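Local coordinates for putative glucosidase lplD, ALPHA-GALACTURONIDASE (Bacillus subtilis, PDB 3FEF), which hydrolyses alpha-1,4-linked galacturonides such as di-galacturonate, releasing alpha-D-galacturonate, as an NAD- and manganese-dependent family 4 glycoside hydrolase, at residues K164-C169 and T343-P348; L202-F207 and A360-N365; Q350-N355 and V373-S378. All blocks are in the same frame, centred on the assembly; numbering follows the deposited sequence.

Contact 1: K164-C169 and T343-P348; sequences KAIGCC and TNVNMP. With MG (magnesium ion), chain G.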
loop_
_atom_site.group_PDB
_atom_site.type_symbol
_atom_site.label_atom_id
_atom_site.label_comp_id
_atom_site.label_asym_id
_atom_site.label_seq_id
_atom_site.Cartn_x
_atom_site.Cartn_y
_atom_site.Cartn_z
ATOM N N LYS A 164 12.124 -3.159 -20.465
ATOM C CA LYS A 164 10.901 -2.613 -21.034
ATOM C C LYS A 164 10.166 -3.685 -21.819
ATOM O O LYS A 164 10.368 -3.825 -23.021
ATOM C CB LYS A 164 11.239 -1.438 -21.932
ATOM C CG LYS A 164 11.756 -0.262 -21.148
ATOM C CD LYS A 164 12.840 0.487 -21.942
ATOM C CE LYS A 164 12.250 1.575 -22.790
ATOM N NZ LYS A 164 13.211 1.886 -23.857
ATOM N N ALA A 165 9.312 -4.438 -21.131
ATOM C CA ALA A 165 8.671 -5.598 -21.722
ATOM C C ALA A 165 7.159 -5.652 -21.552
ATOM O O ALA A 165 6.616 -5.374 -20.469
ATOM C CB ALA A 165 9.291 -6.897 -21.152
ATOM N N ILE A 166 6.492 -6.078 -22.620
ATOM C CA ILE A 166 5.084 -6.435 -22.523
ATOM C C ILE A 166 4.866 -7.832 -23.078
ATOM O O ILE A 166 5.664 -8.327 -23.871
ATOM C CB ILE A 166 4.223 -5.472 -23.293
ATOM C CG1 ILE A 166 4.458 -5.644 -24.800
ATOM C CG2 ILE A 166 4.562 -4.026 -22.885
ATOM C CD1 ILE A 166 3.752 -4.577 -25.633
ATOM N N GLY A 167 3.788 -8.464 -22.641
ATOM C CA GLY A 167 3.325 -9.695 -23.236
ATOM C C GLY A 167 2.069 -9.414 -24.048
ATOM O O GLY A 167 1.192 -8.636 -23.607
ATOM N N CYS A 168 1.981 -10.052 -25.226
ATOM C CA CYS A 168 0.835 -9.904 -26.131
ATOM C C CYS A 168 0.110 -11.205 -26.417
ATOM O O CYS A 168 0.721 -12.247 -26.625
ATOM C CB CYS A 168 1.265 -9.307 -27.476
ATOM S SG CYS A 168 1.553 -7.566 -27.347
ATOM N N CYS A 169 -1.204 -11.105 -26.497
ATOM C CA CYS A 169 -2.073 -12.248 -26.686
ATOM C C CYS A 169 -3.253 -11.784 -27.525
ATOM O O CYS A 169 -3.629 -10.612 -27.472
ATOM C CB CYS A 169 -2.572 -12.753 -25.336
ATOM S SG CYS A 169 -3.726 -14.130 -25.476
ATOM N N THR A 343 -4.514 -0.593 -26.490
ATOM C CA THR A 343 -4.794 -2.021 -26.731
ATOM C C THR A 343 -4.427 -2.824 -25.483
ATOM O O THR A 343 -3.830 -2.283 -24.552
ATOM C CB THR A 343 -4.087 -2.559 -28.017
ATOM O OG1 THR A 343 -4.586 -3.861 -28.350
ATOM C CG2 THR A 343 -2.596 -2.643 -27.824
ATOM N N ASN A 344 -4.831 -4.087 -25.419
ATOM C CA ASN A 344 -4.645 -4.833 -24.175
ATOM C C ASN A 344 -3.284 -5.498 -24.190
ATOM O O ASN A 344 -2.878 -6.065 -25.215
ATOM C CB ASN A 344 -5.739 -5.891 -23.966
ATOM C CG ASN A 344 -5.878 -6.829 -25.157
ATOM O OD1 ASN A 344 -6.245 -6.405 -26.262
ATOM N ND2 ASN A 344 -5.589 -8.111 -24.938
ATOM N N VAL A 345 -2.589 -5.431 -23.054
ATOM C CA VAL A 345 -1.289 -6.041 -22.931
ATOM C C VAL A 345 -1.029 -6.557 -21.517
ATOM O O VAL A 345 -1.708 -6.194 -20.558
ATOM C CB VAL A 345 -0.170 -5.035 -23.266
ATOM C CG1 VAL A 345 -0.394 -4.405 -24.638
ATOM C CG2 VAL A 345 -0.103 -3.969 -22.212
ATOM N N ASN A 346 0.005 -7.377 -21.405
ATOM C CA ASN A 346 0.424 -7.927 -20.148
ATOM C C ASN A 346 1.626 -7.155 -19.596
ATOM O O ASN A 346 2.637 -7.016 -20.265
ATOM C CB ASN A 346 0.749 -9.415 -20.330
ATOM C CG ASN A 346 -0.497 -10.260 -20.476
ATOM O OD1 ASN A 346 -0.902 -10.924 -19.526
ATOM N ND2 ASN A 346 -1.134 -10.223 -21.657
HETATM N N MSE A 347 1.503 -6.692 -18.359
HETATM C CA MSE A 347 2.538 -5.923 -17.698
HETATM C C MSE A 347 2.437 -6.054 -16.182
HETATM O O MSE A 347 1.377 -6.353 -15.656
HETATM C CB MSE A 347 2.346 -4.452 -18.025
HETATM C CG MSE A 347 2.770 -4.124 -19.414
HETATM SE SE MSE A 347 2.778 -2.214 -19.595
HETATM C CE MSE A 347 4.684 -2.003 -19.173
ATOM N N PRO A 348 3.532 -5.756 -15.477
ATOM C CA PRO A 348 3.503 -5.743 -14.010
ATOM C C PRO A 348 2.370 -4.863 -13.473
ATOM O O PRO A 348 2.164 -3.740 -13.945
ATOM C CB PRO A 348 4.853 -5.130 -13.622
ATOM C CG PRO A 348 5.788 -5.341 -14.871
ATOM C CD PRO A 348 4.803 -5.254 -16.045
HETATM MG MG MG G . -2.903 -16.530 -25.902
HETATM O O HOH W 1 -2.501 -9.050 -24.831
HETATM O O HOH W 2 -6.257 -9.893 -27.768
HETATM O O HOH W 3 -4.225 -17.494 -27.574
HETATM O O HOH W 4 -2.164 -15.508 -27.912
HETATM O O HOH W 5 -0.999 -16.056 -24.626
#
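The carbonyl oxygen of G167 is gripped twice by N346: the backbone N of N346 binds G167 O at 2.8 Å, in the carbonyl plane with an N-H...O angle of 160°, and the side-chain ND2 of N346 adds a weak bond to G167 O at 3.4 Å. The amide's stronger partner is E363, through N346 ND2 to its OE1. In return G167 N donates to N346 O at 3.0 Å, on a lone pair, closing a single antiparallel hydrogen-bonded bridge. It joins strand 164-167, the last strand of the Rossmann-type parallel sheet, to strand 341-348 of the C-terminal domain; their axes are 127° apart, so the pairing does not run on along the strands. G167 carries no side chain, which leaves room for CB of N346 beside its CA. One residue back, CG2 of I166 crosses the bent selenomethionine chain of M347, meeting its CG at 3.9 Å. Past the bridge, water takes over from direct bonds. Water 1 accepts from C169 N at 2.9 Å and also hydrogen-bonds N344 O, while water 2 donates to C169 O at 2.7 Å and receives a weak bond from N344 ND2, whose other partner is OE2 of E363. The paired strand leads directly into the metal site, which holds magnesium here, although activity was measured with manganese. At C169 the sulfur is anti to the backbone N (chi1 177°), and SG binds the magnesium ion at 2.6 Å, beside three waters and NE2 of H206.

Contact 2: L202-F207 and A360-N365; sequences LGINHF and AIVETN. With MG (magnesium ion), chain G.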
loop_
_atom_site.group_PDB
_atom_site.type_symbol
_atom_site.label_atom_id
_atom_site.label_comp_id
_atom_site.label_asym_id
_atom_site.label_seq_id
_atom_site.Cartn_x
_atom_site.Cartn_y
_atom_site.Cartn_z
ATOM N N LEU A 202 -9.674 -6.926 -18.217
ATOM C CA LEU A 202 -8.766 -7.066 -17.095
ATOM C C LEU A 202 -8.709 -8.498 -16.578
ATOM O O LEU A 202 -9.655 -9.275 -16.736
ATOM C CB LEU A 202 -9.115 -6.070 -15.980
ATOM C CG LEU A 202 -10.455 -6.176 -15.214
ATOM C CD1 LEU A 202 -10.351 -5.495 -13.851
ATOM C CD2 LEU A 202 -11.612 -5.554 -15.999
ATOM N N GLY A 203 -7.583 -8.853 -15.966
ATOM C CA GLY A 203 -7.389 -10.214 -15.491
ATOM C C GLY A 203 -5.938 -10.620 -15.645
ATOM O O GLY A 203 -5.029 -9.799 -15.550
ATOM N N ILE A 204 -5.715 -11.899 -15.842
ATOM C CA ILE A 204 -4.389 -12.385 -16.160
ATOM C C ILE A 204 -4.575 -13.106 -17.492
ATOM O O ILE A 204 -5.706 -13.457 -17.856
ATOM C CB ILE A 204 -3.890 -13.364 -15.096
ATOM C CG1 ILE A 204 -4.891 -14.501 -14.920
ATOM C CG2 ILE A 204 -3.675 -12.641 -13.755
ATOM C CD1 ILE A 204 -4.524 -15.480 -13.780
ATOM N N ASN A 205 -3.484 -13.318 -18.217
ATOM C CA ASN A 205 -3.549 -13.919 -19.554
ATOM C C ASN A 205 -4.377 -15.217 -19.626
ATOM O O ASN A 205 -4.245 -16.099 -18.777
ATOM C CB ASN A 205 -2.122 -14.160 -20.087
ATOM C CG ASN A 205 -2.112 -14.606 -21.547
ATOM O OD1 ASN A 205 -2.598 -13.897 -22.455
ATOM N ND2 ASN A 205 -1.598 -15.790 -21.773
ATOM N N HIS A 206 -5.222 -15.329 -20.646
ATOM C CA HIS A 206 -6.159 -16.461 -20.805
ATOM C C HIS A 206 -7.262 -16.532 -19.759
ATOM O O HIS A 206 -8.093 -17.438 -19.795
ATOM C CB HIS A 206 -5.418 -17.812 -20.898
ATOM C CG HIS A 206 -4.560 -17.936 -22.117
ATOM N ND1 HIS A 206 -3.495 -18.801 -22.200
ATOM C CD2 HIS A 206 -4.581 -17.253 -23.287
ATOM C CE1 HIS A 206 -2.921 -18.678 -23.385
ATOM N NE2 HIS A 206 -3.567 -17.748 -24.065
ATOM N N PHE A 207 -7.264 -15.587 -18.827
ATOM C CA PHE A 207 -8.305 -15.501 -17.800
ATOM C C PHE A 207 -8.653 -14.012 -17.636
ATOM O O PHE A 207 -8.532 -13.441 -16.550
ATOM C CB PHE A 207 -7.801 -16.086 -16.480
ATOM C CG PHE A 207 -8.902 -16.407 -15.479
ATOM C CD1 PHE A 207 -9.943 -17.277 -15.815
ATOM C CD2 PHE A 207 -8.879 -15.853 -14.203
ATOM C CE1 PHE A 207 -10.953 -17.582 -14.893
ATOM C CE2 PHE A 207 -9.880 -16.144 -13.286
ATOM C CZ PHE A 207 -10.921 -17.019 -13.636
ATOM N N ALA A 360 2.780 -8.457 -10.082
ATOM C CA ALA A 360 2.314 -9.624 -10.810
ATOM C C ALA A 360 1.918 -9.160 -12.217
ATOM O O ALA A 360 1.491 -8.031 -12.400
ATOM C CB ALA A 360 1.146 -10.273 -10.100
ATOM N N ILE A 361 2.106 -10.033 -13.195
ATOM C CA ILE A 361 1.773 -9.751 -14.591
ATOM C C ILE A 361 0.266 -9.848 -14.800
ATOM O O ILE A 361 -0.301 -10.934 -14.708
ATOM C CB ILE A 361 2.464 -10.778 -15.531
ATOM C CG1 ILE A 361 3.968 -10.838 -15.221
ATOM C CG2 ILE A 361 2.197 -10.441 -17.044
ATOM C CD1 ILE A 361 4.637 -9.486 -15.257
ATOM N N VAL A 362 -0.372 -8.708 -15.057
ATOM C CA VAL A 362 -1.797 -8.671 -15.375
ATOM C C VAL A 362 -2.051 -8.127 -16.807
ATOM O O VAL A 362 -1.218 -7.405 -17.379
ATOM C CB VAL A 362 -2.554 -7.843 -14.308
ATOM C CG1 VAL A 362 -2.405 -8.513 -12.891
ATOM C CG2 VAL A 362 -1.976 -6.436 -14.254
ATOM N N GLU A 363 -3.185 -8.499 -17.384
ATOM C CA GLU A 363 -3.586 -8.018 -18.697
ATOM C C GLU A 363 -4.664 -6.934 -18.580
ATOM O O GLU A 363 -5.731 -7.191 -18.028
ATOM C CB GLU A 363 -4.105 -9.211 -19.552
ATOM C CG GLU A 363 -4.401 -8.889 -21.046
ATOM C CD GLU A 363 -4.415 -10.134 -21.957
ATOM O OE1 GLU A 363 -3.950 -11.224 -21.534
ATOM O OE2 GLU A 363 -4.864 -10.013 -23.125
ATOM N N THR A 364 -4.362 -5.723 -19.073
ATOM C CA THR A 364 -5.339 -4.626 -19.184
ATOM C C THR A 364 -5.058 -3.840 -20.450
ATOM O O THR A 364 -4.055 -4.080 -21.133
ATOM C CB THR A 364 -5.252 -3.594 -18.024
ATOM O OG1 THR A 364 -3.966 -2.971 -18.040
ATOM C CG2 THR A 364 -5.475 -4.248 -16.667
ATOM N N ASN A 365 -5.949 -2.905 -20.764
ATOM C CA ASN A 365 -5.625 -1.879 -21.740
ATOM C C ASN A 365 -4.443 -1.048 -21.285
ATOM O O ASN A 365 -4.209 -0.885 -20.079
ATOM C CB ASN A 365 -6.826 -0.980 -21.999
ATOM C CG ASN A 365 -7.868 -1.670 -22.843
ATOM O OD1 ASN A 365 -7.541 -2.545 -23.654
ATOM N ND2 ASN A 365 -9.118 -1.322 -22.639
HETATM MG MG MG G . -2.903 -16.530 -25.902
HETATM O O HOH W 6 -1.086 -12.036 -17.015
HETATM O O HOH W 7 -6.181 -13.437 -22.215
HETATM O O HOH W 3 -4.225 -17.494 -27.574
HETATM O O HOH W 4 -2.164 -15.508 -27.912
HETATM O O HOH W 5 -0.999 -16.056 -24.626
#
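E363 N donates to G203 O at 2.9 Å, from above the carbonyl plane, while CA of L202 makes a CH...O contact with E363 O at 3.2 Å. Here the chain turns a corner at G203, whose backbone angles would jam any CB against the preceding carbonyl, and enters a type II beta turn from I204 to F207. That turn delivers the metal ligand: H206 NE2 binds the magnesium ion at 2.3 Å, and ND1 of its ring is tied to T110. One end of the N205 amide lies over a face of the H206 ring. E363 is stretched out, its CG anti to the backbone N (chi1 -172°), which carries the carboxylate across to N205; amide and carboxylate are nearly coplanar, 16° apart, and E363 OE1 reaches CA of N205 at 3.4 Å. Water 7 links E363 OE1 to H206 N, and the carboxylate also receives ND2 of N344 and of N346. T364 turns OG1 onto N365 O at 2.9 Å, leaving its CG2 against CB of L202. Strand 361-369 runs between 341-348 and 372-375 in the sheet; I361 leans on helix 149-159 and I204 on helix 383-405.

Contact 3: Q350-N355 and V373-S378; sequences QGQVLN and VQPILS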
loop_
_atom_site.group_PDB
_atom_site.type_symbol
_atom_site.label_atom_id
_atom_site.label_comp_id
_atom_site.label_asym_id
_atom_site.label_seq_id
_atom_site.Cartn_x
_atom_site.Cartn_y
_atom_site.Cartn_z
ATOM N N GLN A 350 0.666 -2.288 -11.197
ATOM C CA GLN A 350 0.989 -1.159 -10.354
ATOM C C GLN A 350 -0.312 -0.452 -9.984
ATOM O O GLN A 350 -0.322 0.739 -9.732
ATOM C CB GLN A 350 1.915 -0.201 -11.089
ATOM C CG GLN A 350 3.240 -0.816 -11.487
ATOM C CD GLN A 350 4.076 -1.179 -10.286
ATOM O OE1 GLN A 350 4.742 -2.216 -10.258
ATOM N NE2 GLN A 350 4.046 -0.328 -9.274
ATOM N N GLY A 351 -1.406 -1.203 -9.969
ATOM C CA GLY A 351 -2.703 -0.662 -9.611
ATOM C C GLY A 351 -3.742 -0.745 -10.714
ATOM O O GLY A 351 -4.897 -0.399 -10.490
ATOM N N GLN A 352 -3.354 -1.176 -11.913
ATOM C CA GLN A 352 -4.313 -1.170 -13.024
ATOM C C GLN A 352 -5.375 -2.251 -12.840
ATOM O O GLN A 352 -6.418 -2.220 -13.480
ATOM C CB GLN A 352 -3.632 -1.301 -14.410
ATOM C CG GLN A 352 -2.857 -2.591 -14.690
ATOM C CD GLN A 352 -1.365 -2.444 -14.385
ATOM O OE1 GLN A 352 -0.991 -1.698 -13.503
ATOM N NE2 GLN A 352 -0.520 -3.174 -15.112
ATOM N N VAL A 353 -5.075 -3.241 -12.015
ATOM C CA VAL A 353 -6.120 -4.167 -11.578
ATOM C C VAL A 353 -6.156 -4.140 -10.069
ATOM O O VAL A 353 -5.141 -4.399 -9.419
ATOM C CB VAL A 353 -5.927 -5.616 -12.034
ATOM C CG1 VAL A 353 -7.032 -6.488 -11.406
ATOM C CG2 VAL A 353 -5.981 -5.735 -13.601
ATOM N N LEU A 354 -7.322 -3.821 -9.521
ATOM C CA LEU A 354 -7.491 -3.690 -8.060
ATOM C C LEU A 354 -7.434 -5.012 -7.310
ATOM O O LEU A 354 -7.932 -6.018 -7.802
ATOM C CB LEU A 354 -8.839 -2.997 -7.736
ATOM C CG LEU A 354 -8.956 -1.510 -8.065
ATOM C CD1 LEU A 354 -10.317 -0.866 -7.598
ATOM C CD2 LEU A 354 -7.767 -0.780 -7.456
ATOM N N ASN A 355 -6.878 -4.983 -6.094
ATOM C CA ASN A 355 -6.893 -6.134 -5.183
ATOM C C ASN A 355 -6.095 -7.341 -5.672
ATOM O O ASN A 355 -6.376 -8.457 -5.277
ATOM C CB ASN A 355 -8.335 -6.595 -4.871
ATOM C CG ASN A 355 -9.262 -5.454 -4.527
ATOM O OD1 ASN A 355 -8.899 -4.520 -3.804
ATOM N ND2 ASN A 355 -10.479 -5.523 -5.043
ATOM N N VAL A 373 4.678 2.542 -22.694
ATOM C CA VAL A 373 3.501 1.689 -22.534
ATOM C C VAL A 373 2.942 1.953 -21.140
ATOM O O VAL A 373 3.605 1.703 -20.158
ATOM C CB VAL A 373 3.860 0.190 -22.668
ATOM C CG1 VAL A 373 2.626 -0.704 -22.364
ATOM C CG2 VAL A 373 4.443 -0.094 -24.047
ATOM N N GLN A 374 1.723 2.460 -21.055
ATOM C CA GLN A 374 1.211 2.958 -19.810
ATOM C C GLN A 374 -0.153 2.334 -19.527
ATOM O O GLN A 374 -1.153 2.629 -20.193
ATOM C CB GLN A 374 1.118 4.479 -19.853
ATOM C CG GLN A 374 2.417 5.177 -20.269
ATOM C CD GLN A 374 2.293 6.697 -20.247
ATOM O OE1 GLN A 374 1.629 7.282 -21.083
ATOM N NE2 GLN A 374 2.925 7.329 -19.279
ATOM N N PRO A 375 -0.189 1.454 -18.533
ATOM C CA PRO A 375 -1.427 0.759 -18.193
ATOM C C PRO A 375 -2.533 1.751 -17.807
ATOM O O PRO A 375 -2.272 2.817 -17.245
ATOM C CB PRO A 375 -1.031 -0.124 -17.001
ATOM C CG PRO A 375 0.482 -0.363 -17.169
ATOM C CD PRO A 375 0.990 0.960 -17.793
ATOM N N ILE A 376 -3.751 1.389 -18.147
ATOM C CA ILE A 376 -4.932 2.157 -17.827
ATOM C C ILE A 376 -5.614 1.495 -16.620
ATOM O O ILE A 376 -5.805 0.284 -16.599
ATOM C CB ILE A 376 -5.859 2.173 -19.066
ATOM C CG1 ILE A 376 -5.222 3.046 -20.163
ATOM C CG2 ILE A 376 -7.259 2.658 -18.710
ATOM C CD1 ILE A 376 -5.827 2.892 -21.543
ATOM N N LEU A 377 -5.912 2.286 -15.594
ATOM C CA LEU A 377 -6.604 1.791 -14.410
ATOM C C LEU A 377 -7.961 1.206 -14.811
ATOM O O LEU A 377 -8.800 1.901 -15.357
ATOM C CB LEU A 377 -6.766 2.906 -13.371
ATOM C CG LEU A 377 -5.438 3.483 -12.870
ATOM C CD1 LEU A 377 -5.654 4.430 -11.683
ATOM C CD2 LEU A 377 -4.440 2.366 -12.500
ATOM N N SER A 378 -8.143 -0.080 -14.565
ATOM C CA SER A 378 -9.297 -0.796 -15.077
ATOM C C SER A 378 -10.272 -1.303 -14.015
ATOM O O SER A 378 -11.238 -1.972 -14.347
ATOM C CB SER A 378 -8.809 -1.948 -15.954
ATOM O OG SER A 378 -8.107 -1.406 -17.078
#
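Packing joins Q352 to P375 and L377. CG of Q352 stands between the backbone N and the carbonyl carbon (chi1 63°), and a sharp bend at chi2 (-95°) brings the face of the amide against the CB-CG edge of the P375 ring, CB directly over Q352 CD at 3.5 Å. NE2 of Q352 sits equally near CB and CG of the ring. One methyl of L377, CD2, reaches the loop, 3.4 Å from G351 O and 3.6 Å from CA of Q352. Among the hydrogen bonds, S378 N donates to Q352 O at 3.0 Å, its donor tilted 22° from the carbonyl plane. This backbone bond ties the loop after strand 341-348 to the chain just past strand 372-375, outermost within this chain in the antiparallel sheet of the C-terminal domain. Within the loop, Q350 N gives a nearly straight bond to Q352 OE1 at 2.9 Å, while Q352 NE2 goes to P348 O, so the amide is held at both ends. With an alanine here, Q350 N and P348 O would probably lose their mate and a gap would open against the P375 ring. S378 OG folds back onto I376 O at 2.9 Å. At the subunit interface, backbone bonds leave P375 and L377 for a second subunit, L377 packs on L377 of that subunit, and Q374 NE2 binds OD1 of its N200.

Overall arrangement
All three contacts meet on one antiparallel sheet, three-stranded within this chain, whose strands 341-348, 361-369 and 372-375 belong in turn to contacts 1, 2 and 3. Contacts 1 and 2, with centres about 9 Å apart, converge on the magnesium ion, each giving it one protein ligand and sharing its three waters. They are joined by probable hydrogen bonds from N344 ND2 to E363 OE2 (2.7 Å) and from V345 N to T364 O (2.8 Å). Contact 3 lies away from the metal, about 10 Å from contact 2 and 12 Å from contact 1 between centres. N365 O and I376 N, 3.0 Å apart, probably bond it to contact 2, so the sheet spans from active site to subunit interface.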